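Local coordinates for protein histidine acid phosphatase (Bifidobacterium longum subsp. infantis, PDB 6RXE) that probably removes phosphate from inositol hexakisphosphate and 2,3-bisphosphoglycerate, as a zinc-binding histidine acid phosphatase of the MINPP1 subfamily, at residues Y10-P15 against W347-E352; Y55-M60 against W264-D269; L188-V193 against S369-L374. All coordinates share one frame; numbering follows the deposited sequence. Where two conformers were deposited one is given.

Contact 1: residues Y10-P15 against W347-E352; sequences YSSKQP and WALDAE. With IHS (D-myo-inositol-hexasulphate), chain C.
Ser-11 and Asp-350 join the N-terminal loop to helix 339-357 in this branch 2 histidine phosphatase. The tight side is the direct Ser-11 to Asp-350 bond and the leucine methyl beside it. Ser-11 OG donates to Asp-350 OD1 over 2.7 Å and meets the carboxylate from above its plane, 41° out of it. The hydroxyl also lies against a methyl group, with Ser-11 OG 3.5 Å from Leu-349 CD2. Leu-349 presents this branch because its CG stands opposite the backbone N (chi1 -174°), which carries the isobutyl group off the helix and under the loop. Helix 301-315 adds to the packing, Tyr-309 touching Ser-11 and Met-306 touching Leu-349. Asp-350 is gripped at its other oxygen as well: OD2 is bonded to Tyr-429 OH and to Gly-436 N, so that both oxygens of a buried carboxylate have donors.

One step along the loop the fit is looser and the link runs through a water. Ser-12 OG gives its proton to this water at 2.8 Å, and the water donates in turn to Asp-350 OD1 at 2.9 Å. Protein-to-protein touching is sparse here, with Ser-12 OG 4.2 Å from Leu-349 CD2. The relay continues to the ligand, for Lys-13 NZ donates to Ser-12 OG at 3.0 Å. A bend at chi2 (75°) folds the lysine chain back over the loop, and the ammonium group meets the third sulfate of the inositol hexasulphate, where Lys-13 NZ bonds O43 over 2.7 Å.

Contact 2: residues Y55-M60 against W264-D269; sequences YDALLM and WYNTTD. With IHS (D-myo-inositol-hexasulphate), chain C.
Leu-58, near the start of helix 55-68, lays one methyl group against the backbone where strand 264-265 gives way to a turn. Its CB leaves the helix across the line to the strand rather than straight at it. With CG set beside the backbone N (chi1 -71°), the chain then swings round, and Leu-58 CG comes within 4.2 Å of Asn-266 CB. From there the CD2 branch makes most of the contact. It sits on main-chain atoms, with Leu-58 CD2 3.4 Å from Asn-266 N and 3.6 Å from Tyr-265 C. The same methyl lies 3.7 Å from Trp-264 O and 3.8 Å from Asn-266 CB, where the two side chains cross at about a right angle. Asn-266 is the centre of an inverse gamma turn, and the methyl rests against its outside. Ala-57 completes the helix side, its CB 3.3 Å from Asn-266 OD1.

Strand 264-265 is paired antiparallel with strand 297-298, and the loop between them carries the Cys-278 to Cys-291 disulfide. Ile-298 of the partner strand also touches Leu-58, so the helix packs on both strands of this small sheet. One turn back, Tyr-55 faces away from the strand, and its OH donates to O22 of the inositol hexasulphate over 3.0 Å.

The polar side chains look outside the two segments for partners: Asn-266 ND2 bonds Tyr-53 O and Trp-264 NE1 bonds Thr-65 OG1. Between helix and strand, therefore, cohesion rests on van der Waals fit of methyl groups against peptide and the asparagine side chain, and depends on shape more than on charge.

Contact 3: residues L188-V193 against S369-L374; sequences LYFHKV and SIAQPL. With IHS (D-myo-inositol-hexasulphate), chain C.
Phe-190 turns one face of its ring to the backbone of Ile-370 and Ala-371. Two atoms stand over that face, both toward its rim. Ile-370 O is 3.4 Å from Phe-190 CG, while Ala-371 CA makes a CH-pi contact, 3.8 Å from the ring centroid and 22° off the normal. The Ile-370 side chain crosses the phenyl group at about a right angle and touches it through its longer branch, CG1 lying 3.7 Å from Phe-190 CE1. Past the CE2 corner, Leu-374 approaches obliquely, its CB 4.0 Å from Phe-190 CE2. The phenylalanine can reach this place because its CG is tucked between the backbone N and the carbonyl carbon (chi1 47°).

Residues 189-192 form a type I beta turn directly after helix 185-188, and the turn deals its side chains to different sides. Phe-190 goes to residues 370-374, and is also touched by Thr-402 and Pro-405 of helix 400-410. Tyr-189 and Lys-192 go to the inositol hexasulphate. The His-191 ring follows them, its CE1 over one face of the Tyr-189 ring, while His-191 CB stays 3.9 Å from Ile-370 CD1. Tyr-189 turns its edge, not a face, to the sulfate oxygen O45. Lys-192 runs out fully extended beyond CG and spans two sulfates, its NZ bonding O46 at 2.7 Å and O25 at 2.9 Å. Just before the turn in sequence, Leu-188 reaches helix 372-386 with the tip of one branch, CD2 lying 4.3 Å from Leu-374 CD1.

Overall arrangement
All three contacts place a side chain on the same inositol hexasulphate, a sulfated analogue of inositol hexakisphosphate, yet none touches another. Contact 1 and contact 2 come closest, about 5 Å between nearest atoms with centres 22 Å apart; contact 3 stays about 11 Å from contact 1 and about 12 Å from contact 2 at the nearest atoms. They thus approach the ligand from separate parts of the fold, and the centres of contacts 2 and 3 lie 31 Å apart. Helices 339-357 and 372-386, which support contacts 1 and 3, are successive in the chain. His-45, Arg-48, Ser-51, Arg-142 and Ala-400 add further hydrogen bonds to the ligand, which probably marks the substrate site.

Contact 1: residues Y10-P15 against W347-E352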
loop_
_atom_site.group_PDB
_atom_site.type_symbol
_atom_site.label_atom_id
_atom_site.label_comp_id
_atom_site.label_asym_id
_atom_site.label_seq_id
_atom_site.Cartn_x
_atom_site.Cartn_y
_atom_site.Cartn_z
ATOM N N TYR A 10 -1.545 1.159 13.432
ATOM C CA TYR A 10 -1.645 0.097 12.441
ATOM C C TYR A 10 -0.697 0.285 11.261
ATOM O O TYR A 10 -0.616 -0.608 10.406
ATOM C CB TYR A 10 -3.084 -0.012 11.924
ATOM C CG TYR A 10 -4.083 -0.430 12.981
ATOM C CD1 TYR A 10 -3.726 -1.320 13.976
ATOM C CD2 TYR A 10 -5.389 0.042 12.970
ATOM C CE1 TYR A 10 -4.629 -1.713 14.939
ATOM C CE2 TYR A 10 -6.303 -0.355 13.940
ATOM C CZ TYR A 10 -5.911 -1.238 14.920
ATOM O OH TYR A 10 -6.783 -1.662 15.899
ATOM N N SER A 11 0.019 1.413 11.195
ATOM C CA SER A 11 0.979 1.670 10.124
ATOM C C SER A 11 0.323 1.484 8.755
ATOM O O SER A 11 -0.856 1.814 8.575
ATOM C CB SER A 11 2.204 0.762 10.275
ATOM O OG SER A 11 3.154 0.985 9.245
ATOM N N SER A 12 1.061 0.925 7.793
ATOM C CA SER A 12 0.540 0.712 6.443
ATOM C C SER A 12 -0.539 -0.364 6.372
ATOM O O SER A 12 -1.041 -0.633 5.275
ATOM C CB SER A 12 1.684 0.360 5.487
ATOM O OG SER A 12 2.574 -0.576 6.072
ATOM N N LYS A 13 -0.911 -0.997 7.484
ATOM C CA LYS A 13 -2.061 -1.890 7.496
ATOM C C LYS A 13 -3.298 -1.218 8.081
ATOM O O LYS A 13 -4.291 -1.895 8.361
ATOM C CB LYS A 13 -1.732 -3.186 8.245
ATOM C CG LYS A 13 -0.902 -4.161 7.408
ATOM C CD LYS A 13 0.547 -3.664 7.331
ATOM C CE LYS A 13 1.396 -4.420 6.354
ATOM N NZ LYS A 13 2.591 -3.592 5.996
ATOM N N GLN A 14 -3.260 0.096 8.247
ATOM C CA GLN A 14 -4.424 0.872 8.648
ATOM C C GLN A 14 -5.569 0.671 7.660
ATOM O O GLN A 14 -5.392 0.940 6.460
ATOM C CB GLN A 14 -4.053 2.351 8.723
ATOM C CG GLN A 14 -5.232 3.296 8.893
ATOM C CD GLN A 14 -5.919 3.122 10.228
ATOM O OE1 GLN A 14 -5.263 3.047 11.264
ATOM N NE2 GLN A 14 -7.248 3.047 10.213
ATOM N N PRO A 15 -6.740 0.214 8.106
ATOM C CA PRO A 15 -7.898 0.158 7.209
ATOM C C PRO A 15 -8.284 1.553 6.738
ATOM O O PRO A 15 -8.005 2.562 7.392
ATOM C CB PRO A 15 -9.000 -0.463 8.080
ATOM C CG PRO A 15 -8.266 -1.175 9.176
ATOM C CD PRO A 15 -7.050 -0.331 9.438
ATOM N N TRP A 347 6.898 2.788 14.218
ATOM C CA TRP A 347 7.993 3.605 13.713
ATOM C C TRP A 347 8.969 2.747 12.916
ATOM O O TRP A 347 9.303 3.064 11.767
ATOM C CB TRP A 347 8.686 4.314 14.876
ATOM C CG TRP A 347 9.968 4.971 14.505
ATOM C CD1 TRP A 347 10.189 5.805 13.447
ATOM C CD2 TRP A 347 11.217 4.852 15.192
ATOM N NE1 TRP A 347 11.502 6.207 13.431
ATOM C CE2 TRP A 347 12.153 5.640 14.495
ATOM C CE3 TRP A 347 11.635 4.156 16.331
ATOM C CZ2 TRP A 347 13.481 5.753 14.899
ATOM C CZ3 TRP A 347 12.953 4.270 16.729
ATOM C CH2 TRP A 347 13.860 5.060 16.016
ATOM N N ALA A 348 9.369 1.604 13.481
ATOM C CA ALA A 348 10.401 0.795 12.840
ATOM C C ALA A 348 9.940 0.326 11.467
ATOM O O ALA A 348 10.631 0.533 10.460
ATOM C CB ALA A 348 10.767 -0.390 13.733
ATOM N N LEU A 349 8.744 -0.261 11.406
ATOM C CA LEU A 349 8.153 -0.625 10.121
ATOM C C LEU A 349 8.098 0.579 9.191
ATOM O O LEU A 349 8.601 0.526 8.059
ATOM C CB LEU A 349 6.758 -1.207 10.336
ATOM C CG LEU A 349 6.067 -1.772 9.094
ATOM C CD1 LEU A 349 6.842 -2.962 8.555
ATOM C CD2 LEU A 349 4.632 -2.162 9.422
ATOM N N ASP A 350 7.526 1.694 9.672
ATOM C CA ASP A 350 7.435 2.875 8.820
ATOM C C ASP A 350 8.814 3.263 8.318
ATOM O O ASP A 350 8.988 3.570 7.131
ATOM C CB ASP A 350 6.785 4.045 9.568
ATOM C CG ASP A 350 5.258 4.031 9.487
ATOM O OD1 ASP A 350 4.690 3.171 8.782
ATOM O OD2 ASP A 350 4.622 4.906 10.115
ATOM N N ALA A 351 9.825 3.166 9.189
ATOM C CA ALA A 351 11.169 3.561 8.789
ATOM C C ALA A 351 11.622 2.744 7.593
ATOM O O ALA A 351 12.055 3.298 6.572
ATOM C CB ALA A 351 12.137 3.395 9.957
ATOM N N GLU A 352 11.457 1.420 7.678
ATOM C CA GLU A 352 11.891 0.568 6.583
ATOM C C GLU A 352 11.237 1.000 5.280
ATOM O O GLU A 352 11.904 1.087 4.242
ATOM C CB GLU A 352 11.581 -0.895 6.895
ATOM C CG GLU A 352 11.610 -1.800 5.675
ATOM C CD GLU A 352 10.982 -3.156 5.937
ATOM O OE1 GLU A 352 11.433 -4.148 5.326
ATOM O OE2 GLU A 352 10.044 -3.229 6.762
HETATM C C1 IHS C . 5.644 -6.549 0.906
HETATM O O1 IHS C . 6.481 -7.497 1.550
HETATM S S1 IHS C . 7.838 -6.997 1.987
HETATM C C2 IHS C . 4.620 -6.071 1.899
HETATM O O2 IHS C . 7.711 -5.683 2.673
HETATM S S2 IHS C . 3.899 -7.519 3.882
HETATM C C3 IHS C . 3.678 -5.057 1.237
HETATM O O3 IHS C . 8.508 -8.006 2.861
HETATM S S3 IHS C . 2.921 -3.378 2.918
HETATM C C4 IHS C . 3.014 -5.596 -0.020
HETATM O O4 IHS C . 8.806 -6.930 0.806
HETATM S S4 IHS C . 0.819 -4.512 -0.840
HETATM C C5 IHS C . 4.009 -6.233 -0.987
HETATM S S5 IHS C . 3.463 -6.497 -3.465
HETATM C C6 IHS C . 4.969 -7.193 -0.312
HETATM S S6 IHS C . 6.086 -9.044 -1.519
HETATM O O12 IHS C . 3.891 -7.198 2.369
HETATM O O13 IHS C . 2.683 -4.669 2.151
HETATM O O14 IHS C . 2.349 -4.479 -0.711
HETATM O O15 IHS C . 3.278 -6.958 -2.002
HETATM O O16 IHS C . 5.936 -7.577 -1.248
HETATM O O22 IHS C . 5.188 -7.138 4.554
HETATM O O23 IHS C . 3.987 -3.572 3.996
HETATM O O24 IHS C . 0.313 -3.096 -1.043
HETATM O O25 IHS C . 4.725 -7.059 -4.056
HETATM O O26 IHS C . 4.942 -9.569 -2.345
HETATM O O32 IHS C . 3.600 -8.997 4.090
HETATM O O33 IHS C . 3.289 -2.240 1.991
HETATM O O34 IHS C . 0.146 -5.153 0.352
HETATM O O35 IHS C . 3.415 -5.013 -3.575
HETATM O O36 IHS C . 6.232 -9.840 -0.235
HETATM O O42 IHS C . 2.919 -6.650 4.631
HETATM O O43 IHS C . 1.607 -2.882 3.530
HETATM O O44 IHS C . 0.383 -5.431 -1.943
HETATM O O45 IHS C . 2.429 -7.114 -4.337
HETATM O O46 IHS C . 7.414 -9.318 -2.188
HETATM O O HOH W 1 4.546 1.318 6.592
#

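Contact 2: residues Y55-M60 against W264-D269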
loop_
_atom_site.group_PDB
_atom_site.type_symbol
_atom_site.label_atom_id
_atom_site.label_comp_id
_atom_site.label_asym_id
_atom_site.label_seq_id
_atom_site.Cartn_x
_atom_site.Cartn_y
_atom_site.Cartn_z
ATOM N N TYR A 55 4.931 -14.182 8.478
ATOM C CA TYR A 55 4.957 -13.758 9.876
ATOM C C TYR A 55 4.380 -14.839 10.784
ATOM O O TYR A 55 5.002 -15.232 11.785
ATOM C CB TYR A 55 4.189 -12.443 10.044
ATOM C CG TYR A 55 4.769 -11.286 9.252
ATOM C CD1 TYR A 55 6.091 -10.900 9.419
ATOM C CD2 TYR A 55 3.989 -10.577 8.344
ATOM C CE1 TYR A 55 6.624 -9.847 8.700
ATOM C CE2 TYR A 55 4.514 -9.519 7.619
ATOM C CZ TYR A 55 5.832 -9.159 7.803
ATOM O OH TYR A 55 6.367 -8.110 7.088
ATOM N N ASP A 56 3.194 -15.348 10.433
ATOM C CA ASP A 56 2.586 -16.423 11.212
ATOM C C ASP A 56 3.415 -17.700 11.132
ATOM O O ASP A 56 3.548 -18.426 12.128
ATOM C CB ASP A 56 1.151 -16.681 10.743
ATOM C CG ASP A 56 1.035 -16.854 9.230
ATOM O OD1 ASP A 56 1.919 -16.380 8.489
ATOM O OD2 ASP A 56 0.046 -17.468 8.777
ATOM N N ALA A 57 3.995 -17.976 9.959
ATOM C CA ALA A 57 4.835 -19.161 9.788
ATOM C C ALA A 57 6.039 -19.129 10.723
ATOM O O ALA A 57 6.301 -20.091 11.462
ATOM C CB ALA A 57 5.298 -19.259 8.335
ATOM N N LEU A 58 6.804 -18.037 10.670
ATOM C CA LEU A 58 8.000 -17.919 11.494
ATOM C C LEU A 58 7.654 -17.964 12.975
ATOM O O LEU A 58 8.361 -18.606 13.770
ATOM C CB LEU A 58 8.740 -16.626 11.151
ATOM C CG LEU A 58 9.441 -16.599 9.790
ATOM C CD1 LEU A 58 9.811 -15.179 9.421
ATOM C CD2 LEU A 58 10.675 -17.492 9.786
ATOM N N LEU A 59 6.567 -17.293 13.371
ATOM C CA LEU A 59 6.188 -17.350 14.777
ATOM C C LEU A 59 5.766 -18.756 15.194
ATOM O O LEU A 59 6.005 -19.154 16.340
ATOM C CB LEU A 59 5.086 -16.334 15.071
ATOM C CG LEU A 59 5.585 -14.889 15.086
ATOM C CD1 LEU A 59 4.445 -13.945 15.415
ATOM C CD2 LEU A 59 6.748 -14.715 16.064
ATOM N N MET A 60 5.181 -19.542 14.284
ATOM C CA MET A 60 4.813 -20.908 14.648
ATOM C C MET A 60 6.047 -21.794 14.780
ATOM O O MET A 60 6.085 -22.686 15.635
ATOM C CB MET A 60 3.836 -21.492 13.628
ATOM C CG MET A 60 3.287 -22.864 14.017
ATOM S SD MET A 60 2.433 -22.877 15.614
ATOM C CE MET A 60 2.180 -24.635 15.855
ATOM N N TRP A 264 15.388 -19.124 13.325
ATOM C CA TRP A 264 14.356 -19.837 12.588
ATOM C C TRP A 264 14.243 -19.267 11.184
ATOM O O TRP A 264 14.084 -18.055 11.015
ATOM C CB TRP A 264 13.005 -19.742 13.307
ATOM C CG TRP A 264 13.022 -20.378 14.659
ATOM C CD1 TRP A 264 12.841 -21.697 14.942
ATOM C CD2 TRP A 264 13.250 -19.725 15.914
ATOM N NE1 TRP A 264 12.937 -21.909 16.295
ATOM C CE2 TRP A 264 13.187 -20.712 16.914
ATOM C CE3 TRP A 264 13.498 -18.401 16.288
ATOM C CZ2 TRP A 264 13.360 -20.420 18.266
ATOM C CZ3 TRP A 264 13.670 -18.111 17.632
ATOM C CH2 TRP A 264 13.598 -19.115 18.605
ATOM N N TYR A 265 14.332 -20.137 10.188
ATOM C CA TYR A 265 13.973 -19.789 8.824
ATOM C C TYR A 265 12.556 -20.263 8.534
ATOM O O TYR A 265 12.012 -21.129 9.225
ATOM C CB TYR A 265 14.946 -20.405 7.817
ATOM C CG TYR A 265 16.347 -19.848 7.898
ATOM C CD1 TYR A 265 17.228 -20.275 8.879
ATOM C CD2 TYR A 265 16.784 -18.883 7.000
ATOM C CE1 TYR A 265 18.507 -19.770 8.957
ATOM C CE2 TYR A 265 18.064 -18.367 7.073
ATOM C CZ TYR A 265 18.920 -18.815 8.054
ATOM O OH TYR A 265 20.197 -18.306 8.135
ATOM N N ASN A 266 11.961 -19.686 7.490
ATOM C CA ASN A 266 10.607 -20.056 7.076
ATOM C C ASN A 266 10.665 -21.334 6.235
ATOM O O ASN A 266 10.395 -21.352 5.032
ATOM C CB ASN A 266 9.947 -18.911 6.322
ATOM C CG ASN A 266 8.461 -19.127 6.126
ATOM O OD1 ASN A 266 7.902 -20.125 6.585
ATOM N ND2 ASN A 266 7.814 -18.192 5.444
ATOM N N THR A 267 11.038 -22.424 6.903
ATOM C CA THR A 267 11.168 -23.742 6.294
ATOM C C THR A 267 10.430 -24.767 7.154
ATOM O O THR A 267 9.909 -24.446 8.227
ATOM C CB THR A 267 12.641 -24.134 6.120
ATOM O OG1 THR A 267 13.239 -24.325 7.407
ATOM C CG2 THR A 267 13.401 -23.047 5.367
ATOM N N THR A 268 10.404 -26.019 6.681
ATOM C CA THR A 268 9.557 -27.035 7.308
ATOM C C THR A 268 9.933 -27.265 8.767
ATOM O O THR A 268 9.056 -27.400 9.627
ATOM C CB THR A 268 9.635 -28.351 6.529
ATOM O OG1 THR A 268 10.953 -28.902 6.641
ATOM C CG2 THR A 268 9.321 -28.124 5.066
ATOM N N ASP A 269 11.229 -27.318 9.069
ATOM C CA ASP A 269 11.695 -27.515 10.435
ATOM C C ASP A 269 12.387 -26.282 11.004
ATOM O O ASP A 269 13.056 -26.380 12.037
ATOM C CB ASP A 269 12.630 -28.726 10.501
ATOM C CG ASP A 269 13.790 -28.624 9.529
ATOM O OD1 ASP A 269 13.901 -27.593 8.832
ATOM O OD2 ASP A 269 14.587 -29.584 9.452
HETATM C C1 IHS C . 5.644 -6.549 0.906
HETATM O O1 IHS C . 6.481 -7.497 1.550
HETATM S S1 IHS C . 7.838 -6.997 1.987
HETATM C C2 IHS C . 4.620 -6.071 1.899
HETATM O O2 IHS C . 7.711 -5.683 2.673
HETATM S S2 IHS C . 3.899 -7.519 3.882
HETATM C C3 IHS C . 3.678 -5.057 1.237
HETATM O O3 IHS C . 8.508 -8.006 2.861
HETATM S S3 IHS C . 2.921 -3.378 2.918
HETATM C C4 IHS C . 3.014 -5.596 -0.020
HETATM O O4 IHS C . 8.806 -6.930 0.806
HETATM S S4 IHS C . 0.819 -4.512 -0.840
HETATM C C5 IHS C . 4.009 -6.233 -0.987
HETATM S S5 IHS C . 3.463 -6.497 -3.465
HETATM C C6 IHS C . 4.969 -7.193 -0.312
HETATM S S6 IHS C . 6.086 -9.044 -1.519
HETATM O O12 IHS C . 3.891 -7.198 2.369
HETATM O O13 IHS C . 2.683 -4.669 2.151
HETATM O O14 IHS C . 2.349 -4.479 -0.711
HETATM O O15 IHS C . 3.278 -6.958 -2.002
HETATM O O16 IHS C . 5.936 -7.577 -1.248
HETATM O O22 IHS C . 5.188 -7.138 4.554
HETATM O O23 IHS C . 3.987 -3.572 3.996
HETATM O O24 IHS C . 0.313 -3.096 -1.043
HETATM O O25 IHS C . 4.725 -7.059 -4.056
HETATM O O26 IHS C . 4.942 -9.569 -2.345
HETATM O O32 IHS C . 3.600 -8.997 4.090
HETATM O O33 IHS C . 3.289 -2.240 1.991
HETATM O O34 IHS C . 0.146 -5.153 0.352
HETATM O O35 IHS C . 3.415 -5.013 -3.575
HETATM O O36 IHS C . 6.232 -9.840 -0.235
HETATM O O42 IHS C . 2.919 -6.650 4.631
HETATM O O43 IHS C . 1.607 -2.882 3.530
HETATM O O44 IHS C . 0.383 -5.431 -1.943
HETATM O O45 IHS C . 2.429 -7.114 -4.337
HETATM O O46 IHS C . 7.414 -9.318 -2.188
#

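Contact 3: residues L188-V193 against S369-L374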
loop_
_atom_site.group_PDB
_atom_site.type_symbol
_atom_site.label_atom_id
_atom_site.label_comp_id
_atom_site.label_asym_id
_atom_site.label_seq_id
_atom_site.Cartn_x
_atom_site.Cartn_y
_atom_site.Cartn_z
ATOM N N LEU A 188 1.713 0.202 -12.731
ATOM C CA LEU A 188 1.116 -0.233 -11.474
ATOM C C LEU A 188 1.937 -1.285 -10.745
ATOM O O LEU A 188 1.491 -1.791 -9.706
ATOM C CB LEU A 188 -0.298 -0.774 -11.721
ATOM C CG LEU A 188 -1.270 0.208 -12.369
ATOM C CD1 LEU A 188 -2.617 -0.460 -12.651
ATOM C CD2 LEU A 188 -1.439 1.429 -11.477
ATOM N N TYR A 189 3.116 -1.635 -11.259
ATOM C CA TYR A 189 4.004 -2.597 -10.614
ATOM C C TYR A 189 5.440 -2.319 -11.041
ATOM O O TYR A 189 6.204 -3.237 -11.358
ATOM C CB TYR A 189 3.609 -4.040 -10.947
ATOM C CG TYR A 189 3.892 -5.038 -9.838
ATOM C CD1 TYR A 189 3.121 -5.060 -8.681
ATOM C CD2 TYR A 189 4.927 -5.958 -9.950
ATOM C CE1 TYR A 189 3.373 -5.969 -7.667
ATOM C CE2 TYR A 189 5.187 -6.875 -8.936
ATOM C CZ TYR A 189 4.405 -6.873 -7.800
ATOM O OH TYR A 189 4.654 -7.779 -6.789
ATOM N N PHE A 190 5.818 -1.042 -11.054
ATOM C CA PHE A 190 7.087 -0.588 -11.610
ATOM C C PHE A 190 8.280 -0.835 -10.694
ATOM O O PHE A 190 9.410 -0.525 -11.087
ATOM C CB PHE A 190 6.982 0.903 -11.952
ATOM C CG PHE A 190 6.374 1.743 -10.856
ATOM C CD1 PHE A 190 6.969 1.837 -9.610
ATOM C CD2 PHE A 190 5.185 2.416 -11.072
ATOM C CE1 PHE A 190 6.407 2.601 -8.607
ATOM C CE2 PHE A 190 4.614 3.183 -10.073
ATOM C CZ PHE A 190 5.229 3.270 -8.833
ATOM N N HIS A 191 8.069 -1.382 -9.496
ATOM C CA HIS A 191 9.151 -1.558 -8.536
ATOM C C HIS A 191 9.850 -2.907 -8.640
ATOM O O HIS A 191 10.868 -3.108 -7.968
ATOM C CB HIS A 191 8.625 -1.379 -7.108
ATOM C CG HIS A 191 7.549 -2.348 -6.736
ATOM N ND1 HIS A 191 6.296 -2.326 -7.311
ATOM C CD2 HIS A 191 7.539 -3.372 -5.851
ATOM C CE1 HIS A 191 5.560 -3.295 -6.795
ATOM N NE2 HIS A 191 6.290 -3.944 -5.907
ATOM N N LYS A 192 9.339 -3.835 -9.447
ATOM C CA LYS A 192 9.937 -5.156 -9.588
ATOM C C LYS A 192 10.025 -5.537 -11.060
ATOM O O LYS A 192 9.181 -5.148 -11.870
ATOM C CB LYS A 192 9.129 -6.226 -8.841
ATOM C CG LYS A 192 9.262 -6.195 -7.327
ATOM C CD LYS A 192 8.299 -7.193 -6.700
ATOM C CE LYS A 192 8.430 -7.225 -5.189
ATOM N NZ LYS A 192 7.385 -8.084 -4.557
ATOM N N VAL A 193 11.051 -6.320 -11.398
ATOM C CA VAL A 193 11.177 -6.812 -12.767
ATOM C C VAL A 193 10.091 -7.839 -13.068
ATOM O O VAL A 193 9.506 -7.845 -14.159
ATOM C CB VAL A 193 12.588 -7.383 -12.996
ATOM C CG1 VAL A 193 12.600 -8.327 -14.191
ATOM C CG2 VAL A 193 13.578 -6.248 -13.198
ATOM N N SER A 369 11.761 8.047 -7.867
ATOM C CA SER A 369 11.687 8.318 -9.301
ATOM C C SER A 369 11.080 7.155 -10.076
ATOM O O SER A 369 10.619 7.354 -11.207
ATOM C CB SER A 369 13.076 8.637 -9.858
ATOM O OG SER A 369 13.925 7.501 -9.796
ATOM N N ILE A 370 11.062 5.950 -9.494
ATOM C CA ILE A 370 10.494 4.783 -10.162
ATOM C C ILE A 370 9.017 4.976 -10.477
ATOM O O ILE A 370 8.482 4.307 -11.369
ATOM C CB ILE A 370 10.696 3.512 -9.305
ATOM C CG1 ILE A 370 9.894 3.608 -8.001
ATOM C CG2 ILE A 370 12.163 3.294 -9.001
ATOM C CD1 ILE A 370 9.921 2.334 -7.171
ATOM N N ALA A 371 8.337 5.865 -9.753
ATOM C CA ALA A 371 6.931 6.142 -10.008
ATOM C C ALA A 371 6.709 6.961 -11.272
ATOM O O ALA A 371 5.555 7.143 -11.671
ATOM C CB ALA A 371 6.322 6.874 -8.809
ATOM N N GLN A 372 7.776 7.447 -11.905
ATOM C CA GLN A 372 7.622 8.341 -13.050
ATOM C C GLN A 372 6.699 7.811 -14.146
ATOM O O GLN A 372 5.893 8.603 -14.658
ATOM C CB GLN A 372 9.004 8.679 -13.628
ATOM C CG GLN A 372 8.965 9.789 -14.660
ATOM C CD GLN A 372 8.479 11.104 -14.076
ATOM O OE1 GLN A 372 8.938 11.534 -13.020
ATOM N NE2 GLN A 372 7.536 11.742 -14.757
ATOM N N PRO A 373 6.748 6.531 -14.549
ATOM C CA PRO A 373 5.785 6.061 -15.563
ATOM C C PRO A 373 4.341 6.357 -15.198
ATOM O O PRO A 373 3.574 6.858 -16.033
ATOM C CB PRO A 373 6.062 4.552 -15.632
ATOM C CG PRO A 373 7.462 4.406 -15.181
ATOM C CD PRO A 373 7.687 5.463 -14.156
ATOM N N LEU A 374 3.962 6.099 -13.944
ATOM C CA LEU A 374 2.595 6.358 -13.507
ATOM C C LEU A 374 2.250 7.834 -13.636
ATOM O O LEU A 374 1.222 8.192 -14.223
ATOM C CB LEU A 374 2.404 5.881 -12.067
ATOM C CG LEU A 374 0.988 6.059 -11.524
ATOM C CD1 LEU A 374 -0.013 5.383 -12.446
ATOM C CD2 LEU A 374 0.877 5.507 -10.110
HETATM C C1 IHS C . 5.644 -6.549 0.906
HETATM O O1 IHS C . 6.481 -7.497 1.550
HETATM S S1 IHS C . 7.838 -6.997 1.987
HETATM C C2 IHS C . 4.620 -6.071 1.899
HETATM O O2 IHS C . 7.711 -5.683 2.673
HETATM S S2 IHS C . 3.899 -7.519 3.882
HETATM C C3 IHS C . 3.678 -5.057 1.237
HETATM O O3 IHS C . 8.508 -8.006 2.861
HETATM S S3 IHS C . 2.921 -3.378 2.918
HETATM C C4 IHS C . 3.014 -5.596 -0.020
HETATM O O4 IHS C . 8.806 -6.930 0.806
HETATM S S4 IHS C . 0.819 -4.512 -0.840
HETATM C C5 IHS C . 4.009 -6.233 -0.987
HETATM S S5 IHS C . 3.463 -6.497 -3.465
HETATM C C6 IHS C . 4.969 -7.193 -0.312
HETATM S S6 IHS C . 6.086 -9.044 -1.519
HETATM O O12 IHS C . 3.891 -7.198 2.369
HETATM O O13 IHS C . 2.683 -4.669 2.151
HETATM O O14 IHS C . 2.349 -4.479 -0.711
HETATM O O15 IHS C . 3.278 -6.958 -2.002
HETATM O O16 IHS C . 5.936 -7.577 -1.248
HETATM O O22 IHS C . 5.188 -7.138 4.554
HETATM O O23 IHS C . 3.987 -3.572 3.996
HETATM O O24 IHS C . 0.313 -3.096 -1.043
HETATM O O25 IHS C . 4.725 -7.059 -4.056
HETATM O O26 IHS C . 4.942 -9.569 -2.345
HETATM O O32 IHS C . 3.600 -8.997 4.090
HETATM O O33 IHS C . 3.289 -2.240 1.991
HETATM O O34 IHS C . 0.146 -5.153 0.352
HETATM O O35 IHS C . 3.415 -5.013 -3.575
HETATM O O36 IHS C . 6.232 -9.840 -0.235
HETATM O O42 IHS C . 2.919 -6.650 4.631
HETATM O O43 IHS C . 1.607 -2.882 3.530
HETATM O O44 IHS C . 0.383 -5.431 -1.943
HETATM O O45 IHS C . 2.429 -7.114 -4.337
HETATM O O46 IHS C . 7.414 -9.318 -2.188
#